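PDB 3EC9: uncharacterized NTF2-like protein from Burkholderia thailandensis E264, which is of unknown function but adopts the NTF2-like fold, in which many related proteins bind or convert small molecules in a pocket between sheet and helices. Local coordinates for residues B[35-40]-B[56-61]; B[48-53]-B[71-76]; B[15-20]-B[120-125]. One frame throughout, in Å; residues are numbered along the deposited sequence.

The three contacts illustrate how an NTF2-like fold packs helices, strands and a loop together. Contacts 1 and 3 are neighbours, with centres about 12 Å apart, and share an edge of backbone pairing: Asp36 O lies 2.7 Å from Ile122 N, and Ala38 N lies 2.9 Å from Ile122 O, both probable hydrogen bonds. Contact 1 lies at the start of helix 58-72 and contact 2 at its end; their centres are about 19 Å apart. Contacts 2 and 3, about 22 Å between centres, flank the chain's centre from opposite sides. At contact 2 the Tyr76 side chain is about 5 Å from a bound acetate, probably from the crystallisation liquor, though such ions often mark pockets.

Contact 1. Residues B[35-40]-B[56-61]; sequences ADIAPA and RSADEI
This is a small apolar contact at the start of helix 58-72 in the NTF2-like fold, where Ile37 of the short strand 37-38 meets Ala58 and Ile61 of the first helical turn. It shows how one branched side chain can meet two residues of a helix's first turn while a serine cap accepts from one N-H of that turn. The CG2 methyl of Ile37 does all the touching from its side. With CG1 beside the backbone N (chi1 -65°), CG2 stands anti to that N, which places it on the helix side. From there it reaches Ala58 CB at 4.3 Å and, at the same distance, Ile61 CD1, so that one methyl is shared between residues three apart on the helix. These separations are those of relaxed van der Waals packing. Other parts of the fold pack on the same residues: Met34 of helix 30-34 touches both Ala58 and Ile61, while Trp43 of strand 41-45 lies against Ile37 and Ile61.

Toward the more exposed end the two chains approach through backbone alone. Pro39 O and Arg56 O are 3.8 Å apart, and two carbonyl oxygens cannot bond to each other, so this flank adds proximity without attraction of that kind. The helix beyond it is organised locally. Ser57 occupies the N-cap position, and the first helical turn closes with Ile61 N bonding to Ser57 O. A salt bridge from Asp59 to Arg63 follows along the helix. The cap itself depends on the Ser57 hydroxyl: with chi1 at 63° its OG accepts from Glu60 N at 3.1 Å, the N-H pointing to it at 161°.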
# COMPACT_ATOMS: atom_id res chain seq x y z
N ALA B 35 -22.13 2.87 6.81
CA ALA B 35 -23.47 2.39 6.38
C ALA B 35 -23.40 1.03 5.67
O ALA B 35 -24.35 0.21 5.81
CB ALA B 35 -24.17 3.39 5.48
N ASP B 36 -22.33 0.80 4.88
CA ASP B 36 -22.22 -0.42 4.08
C ASP B 36 -21.23 -1.43 4.67
O ASP B 36 -20.88 -2.42 4.01
CB ASP B 36 -21.87 -0.11 2.63
CG ASP B 36 -22.91 0.76 1.96
OD1 ASP B 36 -24.13 0.40 2.03
OD2 ASP B 36 -22.52 1.79 1.39
N ILE B 37 -20.79 -1.20 5.91
CA ILE B 37 -19.88 -2.11 6.57
C ILE B 37 -20.61 -3.39 6.96
O ILE B 37 -21.64 -3.35 7.65
CB ILE B 37 -19.24 -1.43 7.80
CG1 ILE B 37 -18.37 -0.26 7.37
CG2 ILE B 37 -18.36 -2.37 8.63
CD1 ILE B 37 -17.02 -0.58 6.63
N ALA B 38 -20.05 -4.53 6.55
CA ALA B 38 -20.68 -5.83 6.86
C ALA B 38 -20.50 -6.18 8.33
O ALA B 38 -19.52 -5.79 8.99
CB ALA B 38 -20.07 -6.92 6.02
N PRO B 39 -21.46 -6.93 8.88
CA PRO B 39 -21.29 -7.53 10.19
C PRO B 39 -19.96 -8.30 10.29
O PRO B 39 -19.31 -8.30 11.34
CB PRO B 39 -22.43 -8.53 10.24
CG PRO B 39 -23.51 -7.90 9.44
CD PRO B 39 -22.79 -7.20 8.30
N ALA B 40 -19.59 -8.95 9.20
CA ALA B 40 -18.40 -9.80 9.16
C ALA B 40 -17.13 -9.01 8.77
O ALA B 40 -16.13 -9.60 8.45
CB ALA B 40 -18.64 -10.93 8.16
N ARG B 56 -13.30 -5.57 13.91
CA ARG B 56 -14.28 -6.56 13.45
C ARG B 56 -15.73 -6.09 13.63
O ARG B 56 -16.66 -6.90 13.60
CB ARG B 56 -14.03 -7.91 14.14
CG ARG B 56 -12.66 -8.50 13.77
CD ARG B 56 -12.55 -9.95 14.13
NE ARG B 56 -11.67 -10.62 13.20
CZ ARG B 56 -10.34 -10.63 13.27
NH1 ARG B 56 -9.71 -10.01 14.28
NH2 ARG B 56 -9.65 -11.28 12.32
N SER B 57 -15.92 -4.78 13.78
CA SER B 57 -17.26 -4.19 13.76
C SER B 57 -17.11 -2.73 13.45
O SER B 57 -16.03 -2.15 13.66
CB SER B 57 -17.99 -4.32 15.13
OG SER B 57 -17.32 -3.60 16.17
N ALA B 58 -18.20 -2.15 12.95
CA ALA B 58 -18.25 -0.70 12.75
C ALA B 58 -17.91 0.06 14.05
O ALA B 58 -17.13 1.01 14.03
CB ALA B 58 -19.62 -0.25 12.20
N ASP B 59 -18.46 -0.39 15.19
CA ASP B 59 -18.17 0.25 16.49
C ASP B 59 -16.70 0.28 16.80
O ASP B 59 -16.17 1.31 17.25
CB ASP B 59 -18.90 -0.46 17.66
CG ASP B 59 -18.47 0.07 19.04
OD1 ASP B 59 -18.72 1.26 19.37
OD2 ASP B 59 -17.86 -0.71 19.80
N GLU B 60 -16.02 -0.85 16.58
CA GLU B 60 -14.58 -0.93 16.80
C GLU B 60 -13.83 0.04 15.93
O GLU B 60 -12.92 0.75 16.38
CB GLU B 60 -14.07 -2.35 16.52
CG GLU B 60 -14.36 -3.34 17.64
CD GLU B 60 -13.97 -4.75 17.25
OE1 GLU B 60 -12.86 -4.94 16.70
OE2 GLU B 60 -14.79 -5.67 17.49
N ILE B 61 -14.21 0.07 14.66
CA ILE B 61 -13.51 0.92 13.70
C ILE B 61 -13.67 2.38 14.11
O ILE B 61 -12.72 3.16 14.12
CB ILE B 61 -14.05 0.68 12.28
CG1 ILE B 61 -13.72 -0.76 11.86
CG2 ILE B 61 -13.41 1.68 11.28
CD1 ILE B 61 -14.67 -1.33 10.68

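Contact 2. Residues B[48-53]-B[71-76]; sequences GFPCAG and EEWDGY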
# COMPACT_ATOMS: atom_id res chain seq x y z
N GLY B 48 2.66 -1.21 11.35
CA GLY B 48 3.45 -0.06 11.82
C GLY B 48 2.72 1.24 12.04
O GLY B 48 3.33 2.22 12.46
N PHE B 49 1.41 1.26 11.75
CA PHE B 49 0.57 2.47 11.88
C PHE B 49 0.12 2.59 13.35
O PHE B 49 -0.11 1.56 13.99
CB PHE B 49 -0.61 2.38 10.93
CG PHE B 49 -1.35 3.69 10.76
CD1 PHE B 49 -0.79 4.74 10.03
CD2 PHE B 49 -2.60 3.87 11.33
CE1 PHE B 49 -1.49 5.92 9.90
CE2 PHE B 49 -3.29 5.03 11.21
CZ PHE B 49 -2.73 6.08 10.50
N PRO B 50 -0.03 3.82 13.91
CA PRO B 50 -0.40 3.89 15.34
C PRO B 50 -1.69 3.16 15.71
O PRO B 50 -1.77 2.55 16.79
CB PRO B 50 -0.58 5.40 15.61
CG PRO B 50 -0.31 6.12 14.33
CD PRO B 50 0.24 5.15 13.34
N CYS B 51 -2.68 3.21 14.81
CA CYS B 51 -3.93 2.48 14.97
C CYS B 51 -3.91 0.97 14.56
O CYS B 51 -4.99 0.39 14.37
CB CYS B 51 -5.03 3.22 14.23
SG CYS B 51 -5.20 4.90 14.90
N ALA B 52 -2.71 0.42 14.36
CA ALA B 52 -2.48 -0.94 13.94
C ALA B 52 -3.48 -1.91 14.56
O ALA B 52 -3.73 -1.89 15.77
CB ALA B 52 -1.07 -1.42 14.30
N GLY B 53 -3.96 -2.84 13.75
CA GLY B 53 -4.78 -3.91 14.26
C GLY B 53 -5.85 -4.32 13.26
O GLY B 53 -6.03 -3.66 12.22
N GLU B 71 -8.44 12.38 18.12
CA GLU B 71 -7.90 12.76 19.43
C GLU B 71 -6.40 13.06 19.37
O GLU B 71 -5.91 13.91 20.14
CB GLU B 71 -8.12 11.67 20.47
CG GLU B 71 -9.60 11.47 20.76
CD GLU B 71 -9.89 10.31 21.68
OE1 GLU B 71 -9.11 9.34 21.69
OE2 GLU B 71 -10.94 10.39 22.35
N GLU B 72 -5.65 12.35 18.53
CA GLU B 72 -4.18 12.39 18.60
C GLU B 72 -3.52 13.29 17.54
O GLU B 72 -2.35 13.62 17.65
CB GLU B 72 -3.62 10.95 18.55
CG GLU B 72 -4.03 10.14 19.78
CD GLU B 72 -3.46 8.73 19.82
OE1 GLU B 72 -3.01 8.20 18.77
OE2 GLU B 72 -3.40 8.17 20.95
N TRP B 73 -4.30 13.68 16.54
CA TRP B 73 -3.85 14.47 15.38
C TRP B 73 -4.78 15.64 15.17
O TRP B 73 -6.01 15.53 15.37
CB TRP B 73 -3.87 13.61 14.11
CG TRP B 73 -3.01 12.43 14.17
CD1 TRP B 73 -3.36 11.21 14.70
CD2 TRP B 73 -1.66 12.32 13.78
NE1 TRP B 73 -2.32 10.35 14.62
CE2 TRP B 73 -1.26 10.97 14.02
CE3 TRP B 73 -0.74 13.19 13.15
CZ2 TRP B 73 0.01 10.49 13.73
CZ3 TRP B 73 0.54 12.70 12.87
CH2 TRP B 73 0.90 11.37 13.16
N ASP B 74 -4.18 16.77 14.77
CA ASP B 74 -4.88 17.93 14.25
C ASP B 74 -4.93 17.84 12.72
O ASP B 74 -3.89 17.68 12.06
CB ASP B 74 -4.13 19.20 14.63
CG ASP B 74 -4.91 20.47 14.26
OD1 ASP B 74 -6.14 20.40 14.03
OD2 ASP B 74 -4.29 21.57 14.24
N GLY B 75 -6.14 17.86 12.15
CA GLY B 75 -6.28 17.95 10.72
C GLY B 75 -5.84 16.71 9.95
O GLY B 75 -5.34 16.81 8.81
N TYR B 76 -6.02 15.56 10.58
CA TYR B 76 -5.72 14.28 9.93
C TYR B 76 -6.61 14.14 8.69
O TYR B 76 -7.83 14.17 8.80
CB TYR B 76 -5.92 13.06 10.86
CG TYR B 76 -5.15 11.87 10.27
CD1 TYR B 76 -5.70 11.06 9.27
CD2 TYR B 76 -3.86 11.60 10.68
CE1 TYR B 76 -4.95 10.03 8.70
CE2 TYR B 76 -3.15 10.55 10.15
CZ TYR B 76 -3.69 9.79 9.13
OH TYR B 76 -2.94 8.75 8.62
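Phe49 and Tyr76 form the tight part of this contact, which in the NTF2-like fold joins the loop between strands 41-45 and 53-55 to the corner where helix 58-72 passes into strand 73-86. The rings approach head-on from the two segments; CG anti to the backbone N (chi1 -167°) brings the end of the Phe49 ring to Tyr76. The phenol oxygen arrives at the edge of the Phe49 ring, close to its plane. A type I turn from Phe49 to Ala52 shapes the loop, and Pro50 CD rests on one face of the Phe49 ring.

Packing is looser next door. Pro50 CG reaches the edge of the Trp73 indole at CZ2 only at 4.4 Å, and a face of that indole is taken instead by Tyr76 CD2, about 3.7 Å above its plane. Val134 of helix 131-137 touches both Pro50 and Trp73. On the more open flank, partly exposed Glu72 leans toward the loop but makes no close contact with it; its carboxylate turns to Arg68 in a salt bridge. At the loop's start, Gly48 N bonds to Asp130 of the second subunit.

The tight side probably carries a polar cost, since buried Tyr76 OH has no hydrogen-bond partner in the model: it lies 3.3 Å from Phe49 CZ and 3.4 Å from Phe49 CE1.

Contact 3. Residues B[15-20]-B[120-125]; sequences YQIVAD and GKIVHF
Ile17 lies against Gly120 by way of the one flat group in direct touch here, the peptide that links Gly120 to Lys121. The CD1 methyl of Ile17 lies about 3 Å above the plane of that peptide but displaced past its edge, between Gly120 O and CA, at 3.6 Å from Gly120 O and 3.8 Å from Gly120 CA. Farther along the strand, the ring of Phe125 stacks on Trp43 and meets Trp115 edge-to-face.

Between helix 14-26 and strand 121-129 of this NTF2-like fold, the second half of the contact is wholly aliphatic. Ile17 CG2 stands 3.8 Å from Ile122 CG1 and 4.1 Å from Ile122 CD1, and the two side chains pass alongside one another, running opposite ways. With CG1 of Ile17 beside the backbone N (chi1 -68°), CG2 lies anti to that N, and the longer branch runs out with chi2 at 171° toward Gly120. One isoleucine thereby straddles the turn and the strand, using a different methyl for each. Trp115 of strand 106-118 closes in beside both Val18 and Ile122. Past Ile122 a classic beta bulge, Val123 and His124 facing Arg116, interrupts the regular strand pairing.

No polar bond joins the helix segment to the strand segment; their contact consists of methyl packing on Ile122 and on the Gly120 backbone, carbonyl oxygen included.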
# COMPACT_ATOMS: atom_id res chain seq x y z
N TYR B 15 -17.12 -0.51 -6.55
CA TYR B 15 -16.45 0.75 -6.76
C TYR B 15 -17.27 1.93 -6.18
O TYR B 15 -16.76 2.82 -5.50
CB TYR B 15 -16.19 0.95 -8.27
CG TYR B 15 -15.55 2.27 -8.68
CD1 TYR B 15 -16.31 3.41 -8.83
CD2 TYR B 15 -14.18 2.36 -8.93
CE1 TYR B 15 -15.78 4.62 -9.20
CE2 TYR B 15 -13.61 3.56 -9.31
CZ TYR B 15 -14.41 4.70 -9.43
OH TYR B 15 -13.84 5.92 -9.79
N GLN B 16 -18.55 1.97 -6.54
CA GLN B 16 -19.45 3.04 -6.08
C GLN B 16 -19.63 3.04 -4.58
O GLN B 16 -19.61 4.10 -3.92
CB GLN B 16 -20.79 2.89 -6.79
CG GLN B 16 -20.74 3.23 -8.27
CD GLN B 16 -22.07 3.01 -8.94
OE1 GLN B 16 -22.54 1.90 -8.97
NE2 GLN B 16 -22.73 4.09 -9.40
N ILE B 17 -19.78 1.85 -4.01
CA ILE B 17 -19.91 1.69 -2.57
C ILE B 17 -18.67 2.26 -1.84
O ILE B 17 -18.76 2.95 -0.83
CB ILE B 17 -20.14 0.20 -2.20
CG1 ILE B 17 -21.52 -0.21 -2.72
CG2 ILE B 17 -20.03 -0.08 -0.65
CD1 ILE B 17 -21.86 -1.72 -2.65
N VAL B 18 -17.49 1.93 -2.36
CA VAL B 18 -16.25 2.44 -1.76
C VAL B 18 -16.10 3.93 -2.00
O VAL B 18 -15.76 4.67 -1.09
CB VAL B 18 -15.03 1.64 -2.29
CG1 VAL B 18 -13.68 2.31 -1.89
CG2 VAL B 18 -15.11 0.21 -1.78
N ALA B 19 -16.41 4.40 -3.22
CA ALA B 19 -16.46 5.84 -3.46
C ALA B 19 -17.39 6.56 -2.48
O ALA B 19 -17.04 7.65 -1.98
CB ALA B 19 -16.89 6.14 -4.91
N ASP B 20 -18.57 5.99 -2.23
CA ASP B 20 -19.50 6.59 -1.23
C ASP B 20 -18.86 6.69 0.16
O ASP B 20 -19.01 7.69 0.88
CB ASP B 20 -20.74 5.74 -1.09
CG ASP B 20 -21.68 5.86 -2.26
OD1 ASP B 20 -21.58 6.80 -3.07
OD2 ASP B 20 -22.58 5.00 -2.33
N GLY B 120 -23.05 -6.40 -1.66
CA GLY B 120 -23.34 -5.01 -1.37
C GLY B 120 -22.77 -4.44 -0.09
O GLY B 120 -23.10 -3.30 0.28
N LYS B 121 -21.96 -5.23 0.61
CA LYS B 121 -21.37 -4.78 1.87
C LYS B 121 -19.85 -4.87 1.81
O LYS B 121 -19.24 -5.82 1.27
CB LYS B 121 -21.84 -5.64 3.02
CG LYS B 121 -23.37 -5.63 3.29
CD LYS B 121 -23.80 -4.33 3.95
CE LYS B 121 -25.18 -4.44 4.61
NZ LYS B 121 -25.65 -3.09 5.08
N ILE B 122 -19.23 -3.89 2.42
CA ILE B 122 -17.78 -3.91 2.58
C ILE B 122 -17.41 -4.96 3.63
O ILE B 122 -17.81 -4.85 4.79
CB ILE B 122 -17.27 -2.52 3.01
CG1 ILE B 122 -17.52 -1.46 1.92
CG2 ILE B 122 -15.77 -2.55 3.36
CD1 ILE B 122 -17.30 -0.00 2.44
N VAL B 123 -16.66 -5.97 3.20
CA VAL B 123 -16.22 -7.05 4.12
C VAL B 123 -14.72 -7.04 4.50
O VAL B 123 -14.32 -7.70 5.43
CB VAL B 123 -16.54 -8.43 3.54
CG1 VAL B 123 -18.06 -8.64 3.50
CG2 VAL B 123 -15.89 -8.68 2.20
N HIS B 124 -13.89 -6.38 3.71
CA HIS B 124 -12.46 -6.27 4.06
C HIS B 124 -11.92 -4.89 3.65
O HIS B 124 -12.25 -4.34 2.59
CB HIS B 124 -11.60 -7.39 3.44
CG HIS B 124 -10.44 -7.84 4.30
ND1 HIS B 124 -9.23 -7.18 4.34
CD2 HIS B 124 -10.33 -8.89 5.15
CE1 HIS B 124 -8.43 -7.80 5.19
NE2 HIS B 124 -9.07 -8.84 5.69
N PHE B 125 -11.06 -4.37 4.52
CA PHE B 125 -10.26 -3.15 4.28
C PHE B 125 -8.86 -3.46 4.77
O PHE B 125 -8.68 -4.03 5.85
CB PHE B 125 -10.81 -1.97 5.08
CG PHE B 125 -9.88 -0.80 5.18
CD1 PHE B 125 -8.95 -0.70 6.23
CD2 PHE B 125 -9.92 0.21 4.22
CE1 PHE B 125 -8.13 0.40 6.30
CE2 PHE B 125 -9.08 1.34 4.32
CZ PHE B 125 -8.21 1.42 5.35